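Local atomic coordinates of alpha-1,2-mannosidase (Bacteroides thetaiotaomicron, PDB entry 2WW2), a protein that hydrolyses alpha-mannosidic linkages with inversion of configuration, as a calcium-dependent glycoside hydrolase of family 92 from a human gut bacterium. Residues Y451-W456 / V526-E531; M367-S372 / N382-L387; H410-R415 / V422-F427. One frame throughout, in Å; residues are numbered along the deposited sequence.

In the fold
Three loops of the catalytic domain of this family 92 mannosidase are closed one after another along the chain, none nested in or crossing another. Contact 2 comes first and spans nine residues, tying the loop and short strand 370-371 to the start of helix 383-393. Contact 3 follows, with six residues between its segments, and folds the connection after helix 401-413 back on the end of that helix. Contact 1 then bridges 69 residues, from helix 444-465 to the turn before helix 530-537. Side chains join them: Gln-411 of contact 3 bonds to Glu-369 of contact 2, Arg-424 forms a salt bridge with Asp-455, and Tyr-453 meets Ser-386. Helix 444-465 thus touches all three.

Contact 1. Residues Y451-W456 / V526-E531; sequences YAYADW and VFHDPE
Phe-527 drives an edge into the face of Tyr-453, while His-528, the next residue along the turn, fits its side chain between Tyr-453 and Trp-456. The first pair is a T-shaped stack: the ring planes stand 69° apart and Phe-527 CE1 lies 3.5 Å above the plane of the Tyr-453 ring, over its centre. The second meeting is equally close, and His-528 is the most extensively covered residue of the contact. His-528 CB sits over the Trp-456 indole in a CH-pi contact, 3.8 Å from the centroid of the five-membered ring, and His-528 CD2 comes within 3.6 Å of Trp-456 CB. The methylene already faces the indole, and with His-528 CG between its own backbone N and carbonyl carbon (chi1 62°) the imidazole swings in against the helix backbone, where Tyr-453 CA covers one of its faces at 4.2 Å from the ring centroid. The two heteroaromatic rings themselves meet only obliquely, their planes 41° apart.

Toward Ala-452 the packing slackens. Ala-452 CB stays 4.4 Å from His-528 CE1, and the imidazole takes its polar partner elsewhere, with NE2 bonded to Ala-478 O. Looser does not mean wetter here, since all five touching residues are buried. Polar groups at the ends of the large side chains are served from beyond the two segments: Tyr-453 OH by Pro-647 O and Ser-386 OG, and Trp-456 NE1 by Tyr-733 OH.

The contact thus packs one side of the long helix 444-465 against a type I turn, Val-526 to Asp-529, that runs straight into helix 530-537 with Asp-529 as N-cap. The C-terminal tail binds the His-528 backbone through Tyr-735, and Tyr-475 of helix 468-475 touches Trp-456.

Contact 2. Residues M367-S372 / N382-L387; sequences MPEWAS and NNSVSL
Glu-369 and Ser-384 face each other so that one carboxylate grips a single residue twice, through its backbone and its side chain. Ser-384 N donates to Glu-369 OE1 at 3.0 Å, arriving on the syn side and only 17° out of the carboxylate plane. The hydroxyl takes the other oxygen, Ser-384 OG giving its proton to Glu-369 OE2 at 2.7 Å, but it approaches from above the plane, tilted 39° out of it. Glu-369 CG lies anti to the carbonyl carbon and the chain bends at chi2 (-65°), which curls the acid group back toward the start of the helix, and OE2 also comes to 3.2 Å from Asn-382 CA. Replacing Glu-369 by an alanine would remove both carboxylate oxygens and is likely to leave Ser-384 N and OG without these acceptors, to cost Gln-411 NE2 one of its two partners, and to let the serine hydroxyl turn.

Beside this polar pair, Met-367, two residues before Glu-369, brings its methyl end to the serine. The chain bends at its thioether, placing Met-367 CE 3.5 Å from Ser-384 OG and 3.9 Å from Val-385 CG2, and the methionine and valine side chains cross obliquely. Pro-368 contributes its backbone: its carbonyl O lies 3.3 Å from Ser-384 CB, buried and without a polar partner in the model.

Gln-411 NE2 binds both Glu-369 OE2 and Met-367 O, which links helix 401-413 to the same loop. In the fold, the contact joins the lead-in to edge strand 370-371 with the first turn of helix 383-393, between Ile-357 and Tyr-361 of helix 347-364, which touch Met-367, and Cys-457 and Ile-458 of helix 444-465, which touch Val-385.

Contact 3. Residues H410-R415 / V422-F427; sequences HQTQAR and VGRDGF
The connection between helix 401-413 and helix 427-433 doubles back on itself here, its two ends joined by a single beta bridge between Arg-415 and Gly-423. Arg-424 N donates to Ala-414 O at 2.9 Å, in the carbonyl plane and nearly straight at 160°. Gly-423 suits this closeness: any CB would clash with Ala-414 O and Arg-415 CA, and its backbone angles alone call for glycine.

Arg-415 and Asp-425 run alongside each other to a salt bridge, Arg-415 NH1 to Asp-425 OD1 at 3.0 Å. The carboxylate oxygen lies at the edge of the guanidinium, in its plane, whereas the nitrogen stands above the carboxylate plane, 57° out of it; Lys-447 holds the other oxygen. Thr-412 and Arg-424 lie side by side, pointing the same way, with Thr-412 CB 3.6 Å above the centre of the Arg-424 guanidinium. That same group pairs with Asp-455 and makes a cation-pi contact with Tyr-430. With CG between its backbone N and carbonyl carbon (chi1 71°), Phe-427 lays one ring face over the Gln-413 to Ala-414 peptide, Gln-413 C lying 3.7 Å above the ring centre.

The return from Arg-424 to Phe-427 is a type II beta turn with Gly-426 in third place, the classic glycine position of that turn, and here also the N-cap of helix 427-433.

Contact 1. Residues Y451-W456 / V526-E531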
loop_
_atom_site.group_PDB
_atom_site.type_symbol
_atom_site.label_atom_id
_atom_site.label_comp_id
_atom_site.label_asym_id
_atom_site.label_seq_id
_atom_site.Cartn_x
_atom_site.Cartn_y
_atom_site.Cartn_z
ATOM N N TYR A 451 -7.791 30.908 -0.489
ATOM C CA TYR A 451 -8.061 32.311 -0.816
ATOM C C TYR A 451 -9.406 32.520 -1.530
ATOM O O TYR A 451 -10.084 33.529 -1.292
ATOM C CB TYR A 451 -6.961 32.898 -1.698
ATOM C CG TYR A 451 -5.561 32.906 -1.106
ATOM C CD1 TYR A 451 -5.339 32.685 0.254
ATOM C CD2 TYR A 451 -4.465 33.140 -1.922
ATOM C CE1 TYR A 451 -4.042 32.690 0.772
ATOM C CE2 TYR A 451 -3.168 33.162 -1.415
ATOM C CZ TYR A 451 -2.969 32.929 -0.069
ATOM O OH TYR A 451 -1.692 32.939 0.438
ATOM N N ALA A 452 -9.772 31.607 -2.425
ATOM C CA ALA A 452 -11.065 31.718 -3.119
ATOM C C ALA A 452 -12.212 31.692 -2.090
ATOM O O ALA A 452 -13.206 32.411 -2.210
ATOM C CB ALA A 452 -11.221 30.594 -4.140
ATOM N N TYR A 453 -12.051 30.867 -1.064
ATOM C CA TYR A 453 -13.017 30.812 0.038
ATOM C C TYR A 453 -13.052 32.111 0.862
ATOM O O TYR A 453 -14.138 32.644 1.183
ATOM C CB TYR A 453 -12.696 29.621 0.956
ATOM C CG TYR A 453 -13.464 29.669 2.276
ATOM C CD1 TYR A 453 -14.844 29.531 2.307
ATOM C CD2 TYR A 453 -12.792 29.862 3.492
ATOM C CE1 TYR A 453 -15.544 29.573 3.514
ATOM C CE2 TYR A 453 -13.478 29.915 4.689
ATOM C CZ TYR A 453 -14.848 29.761 4.697
ATOM O OH TYR A 453 -15.531 29.826 5.878
ATOM N N ALA A 454 -11.879 32.620 1.224
ATOM C CA ALA A 454 -11.828 33.848 2.010
ATOM C C ALA A 454 -12.418 34.994 1.192
ATOM O O ALA A 454 -13.093 35.870 1.727
ATOM C CB ALA A 454 -10.375 34.182 2.418
ATOM N N ASP A 455 -12.158 34.995 -0.107
ATOM C CA ASP A 455 -12.704 36.048 -0.942
ATOM C C ASP A 455 -14.232 35.946 -1.022
ATOM O O ASP A 455 -14.936 36.964 -1.029
ATOM C CB ASP A 455 -12.061 36.013 -2.335
ATOM C CG ASP A 455 -10.608 36.449 -2.306
ATOM O OD1 ASP A 455 -10.244 37.228 -1.382
ATOM O OD2 ASP A 455 -9.832 36.037 -3.205
ATOM N N TRP A 456 -14.750 34.724 -1.100
ATOM C CA TRP A 456 -16.206 34.537 -1.014
ATOM C C TRP A 456 -16.726 35.112 0.324
ATOM O O TRP A 456 -17.738 35.827 0.352
ATOM C CB TRP A 456 -16.577 33.052 -1.206
ATOM C CG TRP A 456 -18.017 32.762 -0.936
ATOM C CD1 TRP A 456 -19.055 32.807 -1.831
ATOM C CD2 TRP A 456 -18.586 32.398 0.322
ATOM N NE1 TRP A 456 -20.243 32.492 -1.199
ATOM C CE2 TRP A 456 -19.977 32.227 0.122
ATOM C CE3 TRP A 456 -18.053 32.177 1.596
ATOM C CZ2 TRP A 456 -20.840 31.864 1.152
ATOM C CZ3 TRP A 456 -18.910 31.812 2.619
ATOM C CH2 TRP A 456 -20.292 31.670 2.394
ATOM N N VAL A 526 -13.731 23.061 -1.647
ATOM C CA VAL A 526 -14.603 24.054 -2.269
ATOM C C VAL A 526 -15.924 24.051 -1.497
ATOM O O VAL A 526 -16.972 23.719 -2.034
ATOM C CB VAL A 526 -14.854 23.734 -3.766
ATOM C CG1 VAL A 526 -15.527 24.927 -4.485
ATOM C CG2 VAL A 526 -13.530 23.390 -4.461
ATOM N N PHE A 527 -15.879 24.412 -0.231
ATOM C CA PHE A 527 -17.088 24.288 0.570
ATOM C C PHE A 527 -18.083 25.431 0.389
ATOM O O PHE A 527 -19.215 25.309 0.807
ATOM C CB PHE A 527 -16.771 24.047 2.050
ATOM C CG PHE A 527 -15.396 24.460 2.446
ATOM C CD1 PHE A 527 -15.154 25.753 2.881
ATOM C CD2 PHE A 527 -14.350 23.561 2.383
ATOM C CE1 PHE A 527 -13.883 26.140 3.248
ATOM C CE2 PHE A 527 -13.050 23.948 2.754
ATOM C CZ PHE A 527 -12.835 25.240 3.186
ATOM N N HIS A 528 -17.659 26.526 -0.237
ATOM C CA HIS A 528 -18.592 27.589 -0.606
ATOM C C HIS A 528 -19.312 27.296 -1.931
ATOM O O HIS A 528 -20.233 28.030 -2.333
ATOM C CB HIS A 528 -17.880 28.949 -0.659
ATOM C CG HIS A 528 -16.790 29.030 -1.685
ATOM N ND1 HIS A 528 -15.627 28.292 -1.606
ATOM C CD2 HIS A 528 -16.678 29.793 -2.803
ATOM C CE1 HIS A 528 -14.851 28.584 -2.637
ATOM N NE2 HIS A 528 -15.470 29.487 -3.386
ATOM N N ASP A 529 -18.925 26.215 -2.609
ATOM C CA ASP A 529 -19.531 25.915 -3.912
ATOM C C ASP A 529 -19.517 24.421 -4.295
ATOM O O ASP A 529 -18.973 24.049 -5.327
ATOM C CB ASP A 529 -18.834 26.741 -5.005
ATOM C CG ASP A 529 -19.702 26.938 -6.239
ATOM O OD1 ASP A 529 -20.871 26.470 -6.245
ATOM O OD2 ASP A 529 -19.218 27.576 -7.205
ATOM N N PRO A 530 -20.121 23.557 -3.465
ATOM C CA PRO A 530 -20.167 22.148 -3.851
ATOM C C PRO A 530 -20.803 21.934 -5.238
ATOM O O PRO A 530 -20.362 21.060 -5.976
ATOM C CB PRO A 530 -21.026 21.514 -2.753
ATOM C CG PRO A 530 -20.787 22.396 -1.543
ATOM C CD PRO A 530 -20.710 23.799 -2.139
ATOM N N GLU A 531 -21.832 22.714 -5.585
ATOM C CA GLU A 531 -22.470 22.545 -6.886
ATOM C C GLU A 531 -21.482 22.887 -8.003
ATOM O O GLU A 531 -21.414 22.191 -9.019
ATOM C CB GLU A 531 -23.747 23.397 -6.992
ATOM C CG GLU A 531 -24.492 23.274 -8.321
ATOM C CD GLU A 531 -25.043 21.865 -8.589
ATOM O OE1 GLU A 531 -25.306 21.098 -7.629
ATOM O OE2 GLU A 531 -25.229 21.536 -9.779
#

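Contact 2. Residues M367-S372 / N382-L387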
loop_
_atom_site.group_PDB
_atom_site.type_symbol
_atom_site.label_atom_id
_atom_site.label_comp_id
_atom_site.label_asym_id
_atom_site.label_seq_id
_atom_site.Cartn_x
_atom_site.Cartn_y
_atom_site.Cartn_z
ATOM N N MET A 367 -4.449 41.090 10.695
ATOM C CA MET A 367 -5.170 40.137 11.525
ATOM C C MET A 367 -4.316 38.887 11.700
ATOM O O MET A 367 -3.549 38.514 10.807
ATOM C CB MET A 367 -6.510 39.752 10.897
ATOM C CG MET A 367 -7.462 40.929 10.728
ATOM S SD MET A 367 -9.098 40.387 10.180
ATOM C CE MET A 367 -8.780 40.074 8.440
ATOM N N PRO A 368 -4.434 38.227 12.860
ATOM C CA PRO A 368 -3.640 37.016 13.031
ATOM C C PRO A 368 -4.218 35.839 12.236
ATOM O O PRO A 368 -5.416 35.847 11.905
ATOM C CB PRO A 368 -3.750 36.729 14.526
ATOM C CG PRO A 368 -5.056 37.359 14.949
ATOM C CD PRO A 368 -5.285 38.529 14.017
ATOM N N GLU A 369 -3.368 34.848 11.936
ATOM C CA GLU A 369 -3.809 33.608 11.319
ATOM C C GLU A 369 -3.386 32.470 12.255
ATOM O O GLU A 369 -4.239 31.748 12.754
ATOM C CB GLU A 369 -3.256 33.443 9.894
ATOM C CG GLU A 369 -3.696 34.536 8.891
ATOM C CD GLU A 369 -5.193 34.559 8.602
ATOM O OE1 GLU A 369 -5.896 33.619 9.026
ATOM O OE2 GLU A 369 -5.685 35.526 7.960
ATOM N N TRP A 370 -2.082 32.347 12.509
ATOM C CA TRP A 370 -1.579 31.557 13.649
ATOM C C TRP A 370 -0.983 32.544 14.660
ATOM O O TRP A 370 -0.132 33.359 14.304
ATOM C CB TRP A 370 -0.502 30.547 13.197
ATOM C CG TRP A 370 -0.855 29.113 13.540
ATOM C CD1 TRP A 370 -1.177 28.113 12.665
ATOM C CD2 TRP A 370 -0.955 28.544 14.861
ATOM N NE1 TRP A 370 -1.459 26.938 13.364
ATOM C CE2 TRP A 370 -1.323 27.184 14.708
ATOM C CE3 TRP A 370 -0.740 29.045 16.153
ATOM C CZ2 TRP A 370 -1.502 26.328 15.802
ATOM C CZ3 TRP A 370 -0.943 28.201 17.249
ATOM C CH2 TRP A 370 -1.316 26.848 17.060
ATOM N N ALA A 371 -1.452 32.492 15.908
ATOM C CA ALA A 371 -0.974 33.376 16.970
ATOM C C ALA A 371 -0.560 32.549 18.171
ATOM O O ALA A 371 -1.312 31.664 18.609
ATOM C CB ALA A 371 -2.096 34.349 17.398
ATOM N N SER A 372 0.615 32.855 18.719
ATOM C CA SER A 372 1.079 32.201 19.946
ATOM C C SER A 372 2.350 32.867 20.510
ATOM O O SER A 372 3.466 32.427 20.231
ATOM C CB SER A 372 1.358 30.711 19.683
ATOM O OG SER A 372 1.662 30.027 20.898
ATOM N N ASN A 382 -6.524 32.829 4.785
ATOM C CA ASN A 382 -6.985 34.070 5.394
ATOM C C ASN A 382 -8.240 33.749 6.200
ATOM O O ASN A 382 -9.274 34.415 6.089
ATOM C CB ASN A 382 -7.322 35.110 4.303
ATOM C CG ASN A 382 -6.081 35.629 3.580
ATOM O OD1 ASN A 382 -4.950 35.630 4.118
ATOM N ND2 ASN A 382 -6.276 36.067 2.367
ATOM N N ASN A 383 -8.161 32.705 7.017
ATOM C CA ASN A 383 -9.350 32.273 7.714
ATOM C C ASN A 383 -9.747 33.132 8.917
ATOM O O ASN A 383 -10.837 32.958 9.481
ATOM C CB ASN A 383 -9.254 30.781 8.034
ATOM C CG ASN A 383 -9.118 29.953 6.772
ATOM O OD1 ASN A 383 -8.106 29.256 6.561
ATOM N ND2 ASN A 383 -10.106 30.064 5.898
ATOM N N SER A 384 -8.887 34.076 9.288
ATOM C CA SER A 384 -9.307 35.147 10.179
ATOM C C SER A 384 -10.637 35.743 9.665
ATOM O O SER A 384 -11.538 36.098 10.443
ATOM C CB SER A 384 -8.249 36.249 10.215
ATOM O OG SER A 384 -7.937 36.690 8.891
ATOM N N VAL A 385 -10.726 35.888 8.348
ATOM C CA VAL A 385 -11.915 36.464 7.729
ATOM C C VAL A 385 -13.143 35.602 8.009
ATOM O O VAL A 385 -14.242 36.096 8.302
ATOM C CB VAL A 385 -11.693 36.598 6.211
ATOM C CG1 VAL A 385 -12.968 37.024 5.527
ATOM C CG2 VAL A 385 -10.534 37.608 5.953
ATOM N N SER A 386 -12.956 34.300 7.946
ATOM C CA SER A 386 -14.064 33.382 8.186
ATOM C C SER A 386 -14.650 33.550 9.595
ATOM O O SER A 386 -15.870 33.587 9.767
ATOM C CB SER A 386 -13.613 31.930 7.969
ATOM O OG SER A 386 -14.654 31.037 8.356
ATOM N N LEU A 387 -13.795 33.652 10.607
ATOM C CA LEU A 387 -14.295 33.850 11.977
ATOM C C LEU A 387 -15.150 35.106 12.080
ATOM O O LEU A 387 -16.215 35.106 12.693
ATOM C CB LEU A 387 -13.138 33.990 12.965
ATOM C CG LEU A 387 -12.647 32.685 13.603
ATOM C CD1 LEU A 387 -12.039 31.762 12.532
ATOM C CD2 LEU A 387 -11.612 33.033 14.692
#

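Contact 3. Residues H410-R415 / V422-F427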
loop_
_atom_site.group_PDB
_atom_site.type_symbol
_atom_site.label_atom_id
_atom_site.label_comp_id
_atom_site.label_asym_id
_atom_site.label_seq_id
_atom_site.Cartn_x
_atom_site.Cartn_y
_atom_site.Cartn_z
ATOM N N HIS A 410 -7.382 44.375 3.562
ATOM C CA HIS A 410 -5.928 44.528 3.716
ATOM C C HIS A 410 -5.242 43.164 3.833
ATOM O O HIS A 410 -4.162 42.931 3.285
ATOM C CB HIS A 410 -5.592 45.411 4.923
ATOM C CG HIS A 410 -4.137 45.437 5.266
ATOM N ND1 HIS A 410 -3.220 46.225 4.597
ATOM C CD2 HIS A 410 -3.438 44.765 6.208
ATOM C CE1 HIS A 410 -2.019 46.032 5.115
ATOM N NE2 HIS A 410 -2.127 45.148 6.094
ATOM N N GLN A 411 -5.894 42.250 4.536
ATOM C CA GLN A 411 -5.371 40.901 4.709
ATOM C C GLN A 411 -5.177 40.200 3.349
ATOM O O GLN A 411 -4.333 39.310 3.212
ATOM C CB GLN A 411 -6.318 40.093 5.613
ATOM C CG GLN A 411 -5.714 38.810 6.201
ATOM C CD GLN A 411 -4.801 39.078 7.387
ATOM O OE1 GLN A 411 -4.489 40.233 7.704
ATOM N NE2 GLN A 411 -4.380 38.007 8.063
ATOM N N THR A 412 -5.946 40.603 2.343
ATOM C CA THR A 412 -5.862 39.972 1.031
ATOM C C THR A 412 -5.017 40.791 0.060
ATOM O O THR A 412 -4.761 40.345 -1.054
ATOM C CB THR A 412 -7.254 39.836 0.381
ATOM O OG1 THR A 412 -7.725 41.142 0.005
ATOM C CG2 THR A 412 -8.255 39.184 1.338
ATOM N N GLN A 413 -4.612 41.993 0.463
ATOM C CA GLN A 413 -3.915 42.905 -0.448
ATOM C C GLN A 413 -2.538 43.305 0.065
ATOM O O GLN A 413 -1.931 44.269 -0.426
ATOM C CB GLN A 413 -4.758 44.156 -0.679
ATOM C CG GLN A 413 -6.070 43.847 -1.380
ATOM C CD GLN A 413 -5.869 43.413 -2.822
ATOM O OE1 GLN A 413 -6.199 42.286 -3.208
ATOM N NE2 GLN A 413 -5.315 44.297 -3.618
ATOM N N ALA A 414 -2.054 42.561 1.056
ATOM C CA ALA A 414 -0.731 42.782 1.619
ATOM C C ALA A 414 -0.256 41.500 2.298
ATOM O O ALA A 414 -1.037 40.589 2.548
ATOM C CB ALA A 414 -0.756 43.919 2.635
ATOM N N ARG A 415 1.035 41.450 2.604
ATOM C CA ARG A 415 1.614 40.335 3.326
ATOM C C ARG A 415 2.707 40.868 4.231
ATOM O O ARG A 415 3.421 41.814 3.877
ATOM C CB ARG A 415 2.214 39.310 2.357
ATOM C CG ARG A 415 2.325 37.910 2.954
ATOM C CD ARG A 415 3.515 37.152 2.381
ATOM N NE ARG A 415 4.779 37.593 2.969
ATOM C CZ ARG A 415 5.958 37.036 2.704
ATOM N NH1 ARG A 415 6.040 36.010 1.856
ATOM N NH2 ARG A 415 7.057 37.501 3.294
ATOM N N VAL A 422 1.120 35.638 7.389
ATOM C CA VAL A 422 0.431 36.834 7.898
ATOM C C VAL A 422 0.088 37.750 6.727
ATOM O O VAL A 422 0.980 38.305 6.075
ATOM C CB VAL A 422 1.269 37.622 8.948
ATOM C CG1 VAL A 422 0.508 38.859 9.431
ATOM C CG2 VAL A 422 1.654 36.715 10.141
ATOM N N GLY A 423 -1.205 37.935 6.481
ATOM C CA GLY A 423 -1.648 38.555 5.234
ATOM C C GLY A 423 -1.784 37.461 4.177
ATOM O O GLY A 423 -2.091 36.316 4.507
ATOM N N ARG A 424 -1.525 37.796 2.912
ATOM C CA ARG A 424 -1.780 36.868 1.819
ATOM C C ARG A 424 -0.541 36.612 0.964
ATOM O O ARG A 424 -0.220 37.378 0.057
ATOM C CB ARG A 424 -2.923 37.379 0.925
ATOM C CG ARG A 424 -3.277 36.419 -0.229
ATOM C CD ARG A 424 -4.553 36.870 -0.970
ATOM N NE ARG A 424 -5.749 36.489 -0.219
ATOM C CZ ARG A 424 -6.968 36.354 -0.751
ATOM N NH1 ARG A 424 -7.178 36.598 -2.047
ATOM N NH2 ARG A 424 -7.979 35.978 0.018
ATOM N N ASP A 425 0.147 35.516 1.247
ATOM C CA ASP A 425 1.317 35.161 0.456
ATOM C C ASP A 425 0.893 34.926 -1.002
ATOM O O ASP A 425 -0.041 34.158 -1.279
ATOM C CB ASP A 425 1.960 33.896 1.033
ATOM C CG ASP A 425 3.365 33.663 0.502
ATOM O OD1 ASP A 425 4.027 34.653 0.108
ATOM O OD2 ASP A 425 3.806 32.494 0.490
ATOM N N GLY A 426 1.577 35.592 -1.923
ATOM C CA GLY A 426 1.273 35.449 -3.344
ATOM C C GLY A 426 0.119 36.294 -3.864
ATOM O O GLY A 426 -0.408 36.012 -4.934
ATOM N N PHE A 427 -0.275 37.336 -3.135
ATOM C CA PHE A 427 -1.500 38.055 -3.511
ATOM C C PHE A 427 -1.362 38.739 -4.865
ATOM O O PHE A 427 -2.332 38.851 -5.613
ATOM C CB PHE A 427 -1.954 39.050 -2.426
ATOM C CG PHE A 427 -1.084 40.247 -2.302
ATOM C CD1 PHE A 427 -1.344 41.381 -3.053
ATOM C CD2 PHE A 427 0.004 40.240 -1.446
ATOM C CE1 PHE A 427 -0.539 42.489 -2.943
ATOM C CE2 PHE A 427 0.809 41.345 -1.329
ATOM C CZ PHE A 427 0.537 42.476 -2.083
HETATM O O HOH W 1 -5.872 38.963 -3.268
#